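Local atomic coordinates of probable sugar kinase (PDB entry 3KZH), a protein that probably phosphorylates a sugar or related small molecule, as a carbohydrate kinase of the pfkB family in the ribokinase clan. Residues R46-N51 and F259-G264; M52-V57 and E292-D297; N58-S63 and R131-N136. One frame throughout, in Å; residues are numbered along the deposited sequence.

Contact 1: R46-N51 and F259-G264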
ATOM      1  N   ARG A  46      10.352  -3.405 -13.588  1.00 21.49           N
ATOM      2  CA  ARG A  46       8.911  -3.565 -13.342  1.00 21.47           C
ATOM      3  C   ARG A  46       8.095  -2.715 -14.300  1.00 18.59           C
ATOM      4  O   ARG A  46       7.004  -3.112 -14.695  1.00 16.36           O
ATOM      5  CB  ARG A  46       8.533  -3.228 -11.889  1.00 22.49           C
ATOM      6  CG  ARG A  46       7.170  -3.817 -11.446  1.00 21.46           C
ATOM      7  CD  ARG A  46       6.287  -2.820 -10.722  1.00 25.77           C
ATOM      8  NE  ARG A  46       5.397  -2.117 -11.650  1.00 29.85           N
ATOM      9  CZ  ARG A  46       5.685  -0.964 -12.239  1.00 28.72           C
ATOM     10  NH1 ARG A  46       6.833  -0.372 -11.983  1.00 31.99           N
ATOM     11  NH2 ARG A  46       4.880  -0.458 -13.149  1.00 28.18           N
ATOM     12  N   ASN A  47       8.644  -1.555 -14.663  1.00 17.61           N
ATOM     13  CA  ASN A  47       8.020  -0.634 -15.602  1.00 20.38           C
ATOM     14  C   ASN A  47       8.085  -1.248 -17.005  1.00 20.72           C
ATOM     15  O   ASN A  47       7.101  -1.197 -17.739  1.00 20.45           O
ATOM     16  CB  ASN A  47       8.727   0.743 -15.603  1.00 22.85           C
ATOM     17  CG  ASN A  47       8.771   1.411 -14.221  1.00 26.38           C
ATOM     18  OD1 ASN A  47       7.826   1.339 -13.446  1.00 26.87           O
ATOM     19  ND2 ASN A  47       9.881   2.076 -13.925  1.00 26.24           N
ATOM     20  N   ILE A  48       9.223  -1.866 -17.353  1.00 19.04           N
ATOM     21  CA  ILE A  48       9.404  -2.503 -18.670  1.00 19.16           C
ATOM     22  C   ILE A  48       8.364  -3.616 -18.852  1.00 17.55           C
ATOM     23  O   ILE A  48       7.617  -3.602 -19.833  1.00 10.91           O
ATOM     24  CB  ILE A  48      10.861  -3.069 -18.882  1.00 18.37           C
ATOM     25  CG1 ILE A  48      11.870  -1.920 -18.944  1.00 20.07           C
ATOM     26  CG2 ILE A  48      10.958  -3.877 -20.178  1.00 16.68           C
ATOM     27  CD1 ILE A  48      13.342  -2.335 -18.908  1.00 17.37           C
ATOM     28  N   ALA A  49       8.291  -4.512 -17.862  1.00 14.33           N
ATOM     29  CA  ALA A  49       7.352  -5.632 -17.831  1.00 15.44           C
ATOM     30  C   ALA A  49       5.890  -5.191 -17.939  1.00 16.22           C
ATOM     31  O   ALA A  49       5.111  -5.836 -18.649  1.00 13.80           O
ATOM     32  CB  ALA A  49       7.556  -6.441 -16.582  1.00 12.69           C
ATOM     33  N   GLU A  50       5.543  -4.070 -17.289  1.00 17.92           N
ATOM     34  CA  GLU A  50       4.174  -3.523 -17.348  1.00 19.85           C
ATOM     35  C   GLU A  50       3.852  -3.046 -18.765  1.00 18.97           C
ATOM     36  O   GLU A  50       2.844  -3.478 -19.337  1.00 18.35           O
ATOM     37  CB  GLU A  50       3.917  -2.378 -16.334  1.00 18.93           C
ATOM     38  CG  GLU A  50       2.404  -2.111 -16.162  1.00 21.76           C
ATOM     39  CD  GLU A  50       1.997  -0.861 -15.379  1.00 22.73           C
ATOM     40  OE1 GLU A  50       2.682  -0.451 -14.423  1.00 20.88           O
ATOM     41  OE2 GLU A  50       0.931  -0.297 -15.709  1.00 24.13           O
ATOM     42  N   ASN A  51       4.746  -2.233 -19.339  1.00 16.35           N
ATOM     43  CA  ASN A  51       4.604  -1.686 -20.701  1.00 17.23           C
ATOM     44  C   ASN A  51       4.467  -2.794 -21.768  1.00 15.66           C
ATOM     45  O   ASN A  51       3.714  -2.647 -22.730  1.00 13.40           O
ATOM     46  CB  ASN A  51       5.808  -0.802 -21.071  1.00 17.72           C
ATOM     47  CG  ASN A  51       5.857   0.506 -20.310  1.00 18.14           C
ATOM     48  OD1 ASN A  51       6.726   0.714 -19.453  1.00 10.96           O
ATOM     49  ND2 ASN A  51       4.971   1.421 -20.669  1.00 19.77           N
ATOM     50  N   PHE A 259      10.550   2.173 -24.248  1.00 11.79           N
ATOM     51  CA  PHE A 259      11.266   1.901 -25.502  1.00 11.88           C
ATOM     52  C   PHE A 259      11.764   0.469 -25.512  1.00 10.20           C
ATOM     53  O   PHE A 259      11.647  -0.194 -26.536  1.00 11.18           O
ATOM     54  CB  PHE A 259      12.454   2.862 -25.749  1.00 11.50           C
ATOM     55  CG  PHE A 259      13.074   2.725 -27.128  1.00 10.77           C
ATOM     56  CD1 PHE A 259      12.522   3.400 -28.224  1.00 11.91           C
ATOM     57  CD2 PHE A 259      14.156   1.849 -27.357  1.00 12.51           C
ATOM     58  CE1 PHE A 259      13.024   3.194 -29.542  1.00 11.40           C
ATOM     59  CE2 PHE A 259      14.669   1.635 -28.660  1.00 11.29           C
ATOM     60  CZ  PHE A 259      14.101   2.306 -29.757  1.00 11.81           C
ATOM     61  N   VAL A 260      12.306   0.004 -24.379  1.00  8.89           N
ATOM     62  CA  VAL A 260      12.833  -1.365 -24.227  1.00 13.86           C
ATOM     63  C   VAL A 260      11.700  -2.378 -24.417  1.00 15.23           C
ATOM     64  O   VAL A 260      11.874  -3.424 -25.063  1.00 11.09           O
ATOM     65  CB  VAL A 260      13.541  -1.581 -22.839  1.00 14.00           C
ATOM     66  CG1 VAL A 260      13.990  -3.032 -22.655  1.00 14.54           C
ATOM     67  CG2 VAL A 260      14.768  -0.691 -22.737  1.00 16.53           C
ATOM     68  N   ALA A 261      10.528  -2.007 -23.901  1.00 13.40           N
ATOM     69  CA  ALA A 261       9.332  -2.816 -24.016  1.00 17.13           C
ATOM     70  C   ALA A 261       8.869  -2.970 -25.461  1.00 16.07           C
ATOM     71  O   ALA A 261       8.441  -4.047 -25.875  1.00 15.21           O
ATOM     72  CB  ALA A 261       8.248  -2.249 -23.163  1.00 12.30           C
ATOM     73  N   GLY A 262       9.033  -1.892 -26.226  1.00 17.24           N
ATOM     74  CA  GLY A 262       8.655  -1.870 -27.627  1.00 17.24           C
ATOM     75  C   GLY A 262       9.571  -2.716 -28.482  1.00 18.28           C
ATOM     76  O   GLY A 262       9.137  -3.217 -29.510  1.00 17.57           O
ATOM     77  N   LEU A 263      10.845  -2.823 -28.075  1.00 18.22           N
ATOM     78  CA  LEU A 263      11.844  -3.676 -28.738  1.00 18.79           C
ATOM     79  C   LEU A 263      11.411  -5.115 -28.514  1.00 18.92           C
ATOM     80  O   LEU A 263      11.495  -5.948 -29.413  1.00 16.77           O
ATOM     81  CB  LEU A 263      13.242  -3.500 -28.127  1.00 18.59           C
ATOM     82  CG  LEU A 263      13.975  -2.168 -28.264  1.00 17.31           C
ATOM     83  CD1 LEU A 263      15.299  -2.247 -27.523  1.00 16.45           C
ATOM     84  CD2 LEU A 263      14.173  -1.818 -29.733  1.00 12.91           C
ATOM     85  N   GLY A 264      10.913  -5.364 -27.298  1.00 20.15           N
ATOM     86  CA  GLY A 264      10.400  -6.659 -26.910  1.00 19.03           C
ATOM     87  C   GLY A 264       9.231  -7.058 -27.781  1.00 18.72           C
ATOM     88  O   GLY A 264       9.251  -8.132 -28.364  1.00 16.98           O
TER

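Contact 2: M52-V57 and E292-D297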
HETATM    1  N   MSE A  52       5.165  -3.913 -21.531  1.00 14.87           N
HETATM    2  CA  MSE A  52       5.179  -5.103 -22.397  1.00 15.79           C
HETATM    3  C   MSE A  52       3.841  -5.855 -22.360  1.00 13.89           C
HETATM    4  O   MSE A  52       3.271  -6.186 -23.400  1.00  8.73           O
HETATM    5  CB  MSE A  52       6.304  -6.064 -21.976  1.00 18.49           C
HETATM    6  CG  MSE A  52       7.612  -5.874 -22.706  1.00 22.85           C
HETATM    7 SE   MSE A  52       8.947  -7.201 -22.306  1.00 24.26          SE
HETATM    8  CE  MSE A  52      10.497  -6.268 -23.081  1.00 21.49           C
ATOM      9  N   ALA A  53       3.355  -6.114 -21.150  1.00 11.08           N
ATOM     10  CA  ALA A  53       2.089  -6.808 -20.915  1.00 14.86           C
ATOM     11  C   ALA A  53       0.923  -5.954 -21.428  1.00 15.09           C
ATOM     12  O   ALA A  53      -0.057  -6.485 -21.967  1.00 14.22           O
ATOM     13  CB  ALA A  53       1.931  -7.094 -19.435  1.00  9.50           C
ATOM     14  N   ARG A  54       1.085  -4.629 -21.326  1.00 14.54           N
ATOM     15  CA  ARG A  54       0.084  -3.663 -21.789  1.00 17.30           C
ATOM     16  C   ARG A  54      -0.128  -3.688 -23.300  1.00 18.51           C
ATOM     17  O   ARG A  54      -1.231  -3.444 -23.764  1.00 17.18           O
ATOM     18  CB  ARG A  54       0.444  -2.239 -21.338  1.00 17.10           C
ATOM     19  CG  ARG A  54      -0.094  -1.894 -19.953  1.00 16.27           C
ATOM     20  CD  ARG A  54       0.349  -0.520 -19.476  1.00 13.59           C
ATOM     21  NE  ARG A  54      -0.338  -0.126 -18.245  1.00 13.09           N
ATOM     22  CZ  ARG A  54      -1.500   0.531 -18.202  1.00 15.78           C
ATOM     23  NH1 ARG A  54      -2.116   0.884 -19.319  1.00 16.40           N
ATOM     24  NH2 ARG A  54      -2.067   0.800 -17.040  1.00 16.62           N
ATOM     25  N   VAL A  55       0.923  -4.008 -24.056  1.00 17.73           N
ATOM     26  CA  VAL A  55       0.832  -4.071 -25.509  1.00 19.20           C
ATOM     27  C   VAL A  55       0.633  -5.491 -26.040  1.00 20.54           C
ATOM     28  O   VAL A  55       0.698  -5.733 -27.247  1.00 20.79           O
ATOM     29  CB  VAL A  55       2.005  -3.341 -26.213  1.00 20.33           C
ATOM     30  CG1 VAL A  55       1.983  -1.861 -25.870  1.00 18.19           C
ATOM     31  CG2 VAL A  55       3.338  -3.963 -25.847  1.00 19.92           C
ATOM     32  N   GLY A  56       0.401  -6.423 -25.113  1.00 20.47           N
ATOM     33  CA  GLY A  56       0.138  -7.807 -25.466  1.00 20.81           C
ATOM     34  C   GLY A  56       1.249  -8.833 -25.479  1.00 20.17           C
ATOM     35  O   GLY A  56       1.006  -9.957 -25.903  1.00 20.93           O
ATOM     36  N   VAL A  57       2.449  -8.480 -25.023  1.00 20.14           N
ATOM     37  CA  VAL A  57       3.558  -9.441 -24.990  1.00 20.06           C
ATOM     38  C   VAL A  57       3.337 -10.380 -23.810  1.00 18.79           C
ATOM     39  O   VAL A  57       2.932  -9.943 -22.736  1.00 18.37           O
ATOM     40  CB  VAL A  57       4.963  -8.758 -24.807  1.00 18.24           C
ATOM     41  CG1 VAL A  57       6.101  -9.765 -24.960  1.00 19.97           C
ATOM     42  CG2 VAL A  57       5.139  -7.616 -25.770  1.00 18.87           C
ATOM     43  N   GLU A 292       3.022  10.888 -15.368  1.00 45.45           N
ATOM     44  CA  GLU A 292       3.338   9.623 -14.720  1.00 46.02           C
ATOM     45  C   GLU A 292       4.307   8.795 -15.562  1.00 45.02           C
ATOM     46  O   GLU A 292       4.418   8.984 -16.777  1.00 42.03           O
ATOM     47  CB  GLU A 292       2.061   8.824 -14.420  1.00 48.51           C
ATOM     48  CG  GLU A 292       1.082   9.494 -13.440  1.00 53.04           C
ATOM     49  CD  GLU A 292       1.669   9.745 -12.052  1.00 55.78           C
ATOM     50  OE1 GLU A 292       2.184   8.791 -11.428  1.00 57.28           O
ATOM     51  OE2 GLU A 292       1.607  10.898 -11.581  1.00 57.57           O
ATOM     52  N   THR A 293       4.995   7.874 -14.889  1.00 45.41           N
ATOM     53  CA  THR A 293       5.979   6.975 -15.491  1.00 45.00           C
ATOM     54  C   THR A 293       5.399   5.990 -16.509  1.00 43.90           C
ATOM     55  O   THR A 293       6.133   5.456 -17.333  1.00 43.67           O
ATOM     56  CB  THR A 293       6.754   6.198 -14.401  1.00 46.34           C
ATOM     57  OG1 THR A 293       5.828   5.634 -13.461  1.00 46.25           O
ATOM     58  CG2 THR A 293       7.715   7.123 -13.665  1.00 44.11           C
ATOM     59  N   ILE A 294       4.101   5.704 -16.391  1.00 43.37           N
ATOM     60  CA  ILE A 294       3.372   4.809 -17.303  1.00 43.29           C
ATOM     61  C   ILE A 294       2.026   5.479 -17.600  1.00 41.16           C
ATOM     62  O   ILE A 294       1.340   5.922 -16.677  1.00 41.21           O
ATOM     63  CB  ILE A 294       3.119   3.372 -16.684  1.00 44.56           C
ATOM     64  CG1 ILE A 294       4.418   2.557 -16.661  1.00 46.99           C
ATOM     65  CG2 ILE A 294       2.119   2.557 -17.528  1.00 45.00           C
ATOM     66  CD1 ILE A 294       4.685   1.879 -15.357  1.00 47.90           C
ATOM     67  N   HIS A 295       1.666   5.560 -18.883  1.00 38.48           N
ATOM     68  CA  HIS A 295       0.393   6.149 -19.296  1.00 38.50           C
ATOM     69  C   HIS A 295      -0.710   5.133 -18.971  1.00 37.93           C
ATOM     70  O   HIS A 295      -0.669   3.997 -19.456  1.00 35.16           O
ATOM     71  CB  HIS A 295       0.383   6.480 -20.791  1.00 37.33           C
ATOM     72  CG  HIS A 295      -0.694   7.446 -21.195  1.00 39.49           C
ATOM     73  ND1 HIS A 295      -2.021   7.263 -20.870  1.00 41.73           N
ATOM     74  CD2 HIS A 295      -0.631   8.608 -21.882  1.00 42.02           C
ATOM     75  CE1 HIS A 295      -2.729   8.276 -21.338  1.00 41.63           C
ATOM     76  NE2 HIS A 295      -1.912   9.107 -21.957  1.00 43.07           N
ATOM     77  N   PRO A 296      -1.705   5.532 -18.140  1.00 38.03           N
ATOM     78  CA  PRO A 296      -2.830   4.683 -17.723  1.00 37.89           C
ATOM     79  C   PRO A 296      -3.650   4.048 -18.841  1.00 36.05           C
ATOM     80  O   PRO A 296      -4.173   2.948 -18.672  1.00 35.34           O
ATOM     81  CB  PRO A 296      -3.697   5.645 -16.909  1.00 38.41           C
ATOM     82  CG  PRO A 296      -2.714   6.583 -16.335  1.00 40.02           C
ATOM     83  CD  PRO A 296      -1.842   6.868 -17.522  1.00 38.47           C
ATOM     84  N   ASP A 297      -3.731   4.724 -19.985  1.00 35.46           N
ATOM     85  CA  ASP A 297      -4.521   4.224 -21.103  1.00 36.67           C
ATOM     86  C   ASP A 297      -3.763   3.437 -22.141  1.00 34.45           C
ATOM     87  O   ASP A 297      -4.377   2.896 -23.062  1.00 34.26           O
ATOM     88  CB  ASP A 297      -5.278   5.361 -21.796  1.00 39.94           C
ATOM     89  CG  ASP A 297      -6.221   6.090 -20.866  1.00 43.09           C
ATOM     90  OD1 ASP A 297      -6.712   5.481 -19.885  1.00 44.44           O
ATOM     91  OD2 ASP A 297      -6.459   7.292 -21.115  1.00 46.87           O
TER

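Contact 3: N58-S63 and R131-N136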
ATOM      1  N   ASN A  58       3.553 -11.672 -24.052  1.00 18.74           N
ATOM      2  CA  ASN A  58       3.444 -12.723 -23.038  1.00 19.37           C
ATOM      3  C   ASN A  58       4.743 -12.500 -22.275  1.00 19.18           C
ATOM      4  O   ASN A  58       5.841 -12.739 -22.790  1.00 18.01           O
ATOM      5  CB  ASN A  58       3.384 -14.098 -23.718  1.00 16.24           C
ATOM      6  CG  ASN A  58       3.190 -15.245 -22.739  1.00 17.51           C
ATOM      7  OD1 ASN A  58       2.634 -15.078 -21.651  1.00 18.64           O
ATOM      8  ND2 ASN A  58       3.646 -16.431 -23.135  1.00 17.03           N
ATOM      9  N   THR A  59       4.581 -11.896 -21.103  1.00 17.62           N
ATOM     10  CA  THR A  59       5.683 -11.488 -20.260  1.00 18.03           C
ATOM     11  C   THR A  59       5.845 -12.277 -18.983  1.00 16.66           C
ATOM     12  O   THR A  59       4.893 -12.505 -18.251  1.00 15.03           O
ATOM     13  CB  THR A  59       5.514  -9.971 -19.888  1.00 19.27           C
ATOM     14  OG1 THR A  59       5.202  -9.222 -21.074  1.00 15.31           O
ATOM     15  CG2 THR A  59       6.783  -9.389 -19.231  1.00 17.72           C
ATOM     16  N   ASN A  60       7.083 -12.674 -18.726  1.00 18.11           N
ATOM     17  CA  ASN A  60       7.432 -13.365 -17.499  1.00 18.73           C
ATOM     18  C   ASN A  60       8.330 -12.372 -16.764  1.00 15.79           C
ATOM     19  O   ASN A  60       9.394 -11.985 -17.246  1.00 11.57           O
ATOM     20  CB  ASN A  60       8.156 -14.693 -17.772  1.00 19.48           C
ATOM     21  CG  ASN A  60       8.366 -15.521 -16.509  1.00 22.93           C
ATOM     22  OD1 ASN A  60       8.832 -15.005 -15.492  1.00 21.57           O
ATOM     23  ND2 ASN A  60       8.046 -16.809 -16.574  1.00 23.16           N
ATOM     24  N   PHE A  61       7.840 -11.904 -15.627  1.00 15.35           N
ATOM     25  CA  PHE A  61       8.585 -10.967 -14.799  1.00 16.30           C
ATOM     26  C   PHE A  61       9.067 -11.639 -13.517  1.00 15.23           C
ATOM     27  O   PHE A  61       8.291 -11.858 -12.593  1.00 14.61           O
ATOM     28  CB  PHE A  61       7.761  -9.698 -14.485  1.00 12.72           C
ATOM     29  CG  PHE A  61       8.509  -8.664 -13.655  1.00 13.83           C
ATOM     30  CD1 PHE A  61       9.887  -8.418 -13.863  1.00 11.07           C
ATOM     31  CD2 PHE A  61       7.849  -7.954 -12.645  1.00 10.68           C
ATOM     32  CE1 PHE A  61      10.595  -7.492 -13.079  1.00 14.86           C
ATOM     33  CE2 PHE A  61       8.542  -7.025 -11.852  1.00 11.70           C
ATOM     34  CZ  PHE A  61       9.918  -6.789 -12.064  1.00 12.27           C
HETATM   35  N   MSE A  62      10.374 -11.875 -13.458  1.00 17.86           N
HETATM   36  CA  MSE A  62      11.006 -12.500 -12.304  1.00 22.60           C
HETATM   37  C   MSE A  62      11.627 -11.399 -11.454  1.00 21.14           C
HETATM   38  O   MSE A  62      12.584 -10.748 -11.860  1.00 21.10           O
HETATM   39  CB  MSE A  62      12.057 -13.511 -12.764  1.00 24.71           C
HETATM   40  CG  MSE A  62      12.565 -14.473 -11.685  1.00 31.06           C
HETATM   41 SE   MSE A  62      13.915 -15.654 -12.391  1.00 44.00          SE
HETATM   42  CE  MSE A  62      12.761 -16.652 -13.529  1.00 26.39           C
ATOM     43  N   SER A  63      11.073 -11.209 -10.263  1.00 19.39           N
ATOM     44  CA  SER A  63      11.542 -10.167  -9.378  1.00 22.38           C
ATOM     45  C   SER A  63      11.839 -10.685  -7.988  1.00 25.87           C
ATOM     46  O   SER A  63      12.006 -11.893  -7.781  1.00 25.67           O
ATOM     47  CB  SER A  63      10.495  -9.051  -9.324  1.00 20.70           C
ATOM     48  OG  SER A  63      11.040  -7.832  -8.837  1.00 15.24           O
ATOM     49  N   ARG A 131      16.405 -22.119 -13.764  1.00 36.41           N
ATOM     50  CA  ARG A 131      17.208 -22.156 -15.002  1.00 37.83           C
ATOM     51  C   ARG A 131      16.409 -22.404 -16.288  1.00 35.89           C
ATOM     52  O   ARG A 131      16.716 -21.851 -17.337  1.00 32.40           O
ATOM     53  CB  ARG A 131      18.331 -23.197 -14.881  1.00 41.74           C
ATOM     54  CG  ARG A 131      17.853 -24.626 -14.616  1.00 47.77           C
ATOM     55  CD  ARG A 131      18.969 -25.625 -14.736  1.00 51.99           C
ATOM     56  NE  ARG A 131      19.399 -25.779 -16.121  1.00 58.26           N
ATOM     57  CZ  ARG A 131      20.039 -26.843 -16.599  1.00 61.23           C
ATOM     58  NH1 ARG A 131      20.335 -27.873 -15.807  1.00 62.81           N
ATOM     59  NH2 ARG A 131      20.376 -26.881 -17.882  1.00 61.71           N
ATOM     60  N   GLU A 132      15.334 -23.174 -16.158  1.00 36.89           N
ATOM     61  CA  GLU A 132      14.456 -23.526 -17.269  1.00 38.99           C
ATOM     62  C   GLU A 132      13.643 -22.325 -17.772  1.00 37.11           C
ATOM     63  O   GLU A 132      13.243 -22.286 -18.937  1.00 36.29           O
ATOM     64  CB  GLU A 132      13.530 -24.650 -16.827  1.00 41.76           C
ATOM     65  CG  GLU A 132      13.091 -25.574 -17.924  1.00 46.41           C
ATOM     66  CD  GLU A 132      12.259 -26.711 -17.388  1.00 48.14           C
ATOM     67  OE1 GLU A 132      12.850 -27.707 -16.917  1.00 45.90           O
ATOM     68  OE2 GLU A 132      11.015 -26.590 -17.423  1.00 50.04           O
ATOM     69  N   ILE A 133      13.419 -21.345 -16.896  1.00 34.29           N
ATOM     70  CA  ILE A 133      12.685 -20.138 -17.273  1.00 32.39           C
ATOM     71  C   ILE A 133      13.588 -19.268 -18.157  1.00 30.57           C
ATOM     72  O   ILE A 133      13.133 -18.726 -19.163  1.00 25.62           O
ATOM     73  CB  ILE A 133      12.172 -19.343 -16.034  1.00 31.82           C
ATOM     74  CG1 ILE A 133      11.372 -20.253 -15.083  1.00 31.94           C
ATOM     75  CG2 ILE A 133      11.326 -18.123 -16.477  1.00 32.63           C
ATOM     76  CD1 ILE A 133      10.100 -20.906 -15.684  1.00 28.68           C
ATOM     77  N   PHE A 134      14.876 -19.217 -17.803  1.00 29.56           N
ATOM     78  CA  PHE A 134      15.890 -18.468 -18.549  1.00 31.62           C
ATOM     79  C   PHE A 134      16.186 -19.120 -19.895  1.00 33.19           C
ATOM     80  O   PHE A 134      16.087 -18.467 -20.932  1.00 33.30           O
ATOM     81  CB  PHE A 134      17.192 -18.370 -17.760  1.00 29.27           C
ATOM     82  CG  PHE A 134      17.115 -17.499 -16.546  1.00 29.22           C
ATOM     83  CD1 PHE A 134      17.294 -16.109 -16.653  1.00 30.69           C
ATOM     84  CD2 PHE A 134      16.931 -18.065 -15.275  1.00 28.17           C
ATOM     85  CE1 PHE A 134      17.294 -15.280 -15.497  1.00 30.37           C
ATOM     86  CE2 PHE A 134      16.929 -17.256 -14.110  1.00 28.93           C
ATOM     87  CZ  PHE A 134      17.112 -15.861 -14.221  1.00 26.87           C
ATOM     88  N   GLU A 135      16.461 -20.427 -19.869  1.00 34.16           N
ATOM     89  CA  GLU A 135      16.782 -21.214 -21.066  1.00 35.73           C
ATOM     90  C   GLU A 135      15.710 -21.256 -22.165  1.00 35.00           C
ATOM     91  O   GLU A 135      16.047 -21.268 -23.357  1.00 36.02           O
ATOM     92  CB  GLU A 135      17.195 -22.641 -20.676  1.00 36.36           C
ATOM     93  CG  GLU A 135      18.466 -22.701 -19.845  1.00 37.84           C
ATOM     94  CD  GLU A 135      18.832 -24.091 -19.353  1.00 39.23           C
ATOM     95  OE1 GLU A 135      17.918 -24.886 -19.045  1.00 38.63           O
ATOM     96  OE2 GLU A 135      20.045 -24.382 -19.262  1.00 40.68           O
ATOM     97  N   ASN A 136      14.438 -21.253 -21.765  1.00 32.39           N
ATOM     98  CA  ASN A 136      13.333 -21.285 -22.725  1.00 33.40           C
ATOM     99  C   ASN A 136      12.758 -19.904 -23.066  1.00 31.70           C
ATOM    100  O   ASN A 136      11.766 -19.803 -23.793  1.00 32.82           O
ATOM    101  CB  ASN A 136      12.224 -22.236 -22.255  1.00 35.79           C
ATOM    102  CG  ASN A 136      12.699 -23.674 -22.136  1.00 38.40           C
ATOM    103  OD1 ASN A 136      12.877 -24.185 -21.031  1.00 38.67           O
ATOM    104  ND2 ASN A 136      12.928 -24.324 -23.272  1.00 39.81           N
TER

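Contact 1: R46-N51 and F259-G264
Ile-48 and Val-260 meet with their methyl branches slanted across one another, and beside them Ala-261 sets its single methyl against the backbone of the partner helix. The pair illustrates how a small residue lets two helices come close: Ala-261 faces Ile-48 and Asn-51, the axes approach to 8.3 Å at a crossing angle of -46°, and the CA atoms of Ile-48 and Ala-261 are 5.4 Å apart.

Ile-48 presents two branches. Its CD1 lies 3.9 Å from CG1 of Val-260, and its CG2 touches the same methyl, so that one branch of the valine touches both methyls of the isoleucine. That valine methyl is the one anti to its own backbone N (chi1 176°), a torsion that swings it toward the isoleucine.

The CB of Ala-261 points toward the other helix. It rests 3.6 Å from the carbonyl O of Ile-48 and 3.5 Å from CB of Asn-51, about one helical turn on, so the methyl packs against main chain and the root of a side chain together. On another side of helix 44-54, Arg-46 NH2 forms a salt bridge to Glu-50; OE1 lies almost in the guanidinium plane and offers its anti lone pair. Asn-47 ND2, for its part, is hydrogen-bonded to Asp-257 near the start of helix 255-268, and Met-283 of helix 273-288 touches both Asn-51 and Ala-261.

The side chain of Val-260 is about 6 Å from the bound beta-D-glucopyranose, so this packing lies close to the ligand pocket. No hydrogen bond joins the two segments. Their cohesion is therefore that of buried methyl and backbone surfaces fitting closely, while the charged pair is kept to a different face of the helix.

Contact 2: M52-V57 and E292-D297
Arg-54 reaches across to the loop 292-297 and gives its polar end to the carbonyl of Pro-296. The hydrogen bond from NH1 to Pro-296 O is 3.0 Å long with an N-H...O angle of 153°, and NH2 adds a weak second one to the same oxygen. NH1 stands above the carbonyl plane rather than on a lone pair. The chain, extended from CG to NE (chi2 176°, chi3 171°), carries the guanidinium this far. Its further partners are Met-298 O, bonded to NH1, and Glu-50, whose carboxylate makes a salt bridge with NE.

The apolar part comes from Ile-294: its CG2 lies 3.7 Å from Arg-54 NE, over one face of the guanidinium. His-295 O lies over the guanidinium too, 3.4 Å from Arg-54 NH1 but at an angle too poor for a hydrogen bond.

Within the loop, Asp-297 N donates to His-295 ND1 over 3.2 Å, nearly in the ring plane, which links the two residues.

Backbone bonds finish the helix just beyond the arginine. Val-57 N returns to Met-52 O and Gly-56 N to Ala-53 O, with Gly-56 at positive phi as the C-prime residue: a Schellman motif at the C-terminal end of helix 44-54.

Contact 3: N58-S63 and R131-N136
Met-62, a selenomethionine here, makes a Met-aromatic contact with Phe-134, joining an inner strand of the large, mostly parallel sheet of this ribokinase-like fold to helix 131-135. Its SE lies 3.7 Å from Phe-134 CZ and 4.5 Å from the ring centroid, approaching obliquely, 48° off the ring normal. The two side chains cross at about a right angle.

The chain bends about its CG-SE bond (chi3 -69°), which turns the terminal methyl onto Ile-133; CE of Met-62 comes within 3.6 Å of Ile-133 CG2 and also touches CB. One side chain thus meets two consecutive residues of the helix, the ring through its selenium and the branched aliphatic group through its methyl.

Asn-60, two residues earlier and on the same side of the strand, crosses Ile-133 almost perpendicularly. The amide contributes packing here, while its ND2 is hydrogen-bonded to OD2 of Asp-87, which Ile-133 also touches.

In the next shell, strand 59-62 is fixed by backbone hydrogen bonds to Leu-9 and Val-11 of strand 9-12 and to His-84 of strand 83-84. The ring of Phe-134 stacks with Phe-157 and touches Leu-153, both of helix 147-157, and Leu-10 packs against it from the sheet. The hydroxyl of Tyr-8 hydrogen-bonds to the carbonyl O of Ile-133. On the outer side of the helix, Arg-131 NH2 and Glu-135 OE2 form a salt bridge one turn apart.

Met-62 and Asn-60 meet on one methyl: Ile-133 CG2 has Met-62 CE on it and, 3.5 Å away, Asn-60 ND2.

In the fold
From the N terminus, helix 44-54 comes first and serves two contacts in succession. Contact 1 closes a loop of 207 residues by setting the middle of helix 44-54 against helix 255-268, and contact 2 joins the C-terminal end of helix 44-54 to the loop between helices 273-288 and 300-308. Because their segments alternate along the chain, these two cross. The next element, strand 59-62, enters contact 3, whose 67-residue loop is nested inside both others. Phe-61 packs on Arg-46 and Ala-49, and Thr-59 touches Met-52, linking sheet and helix, while Ile-294 reaches Arg-46 and Glu-50. Contact 3 ties the large sheet to helix 131-135.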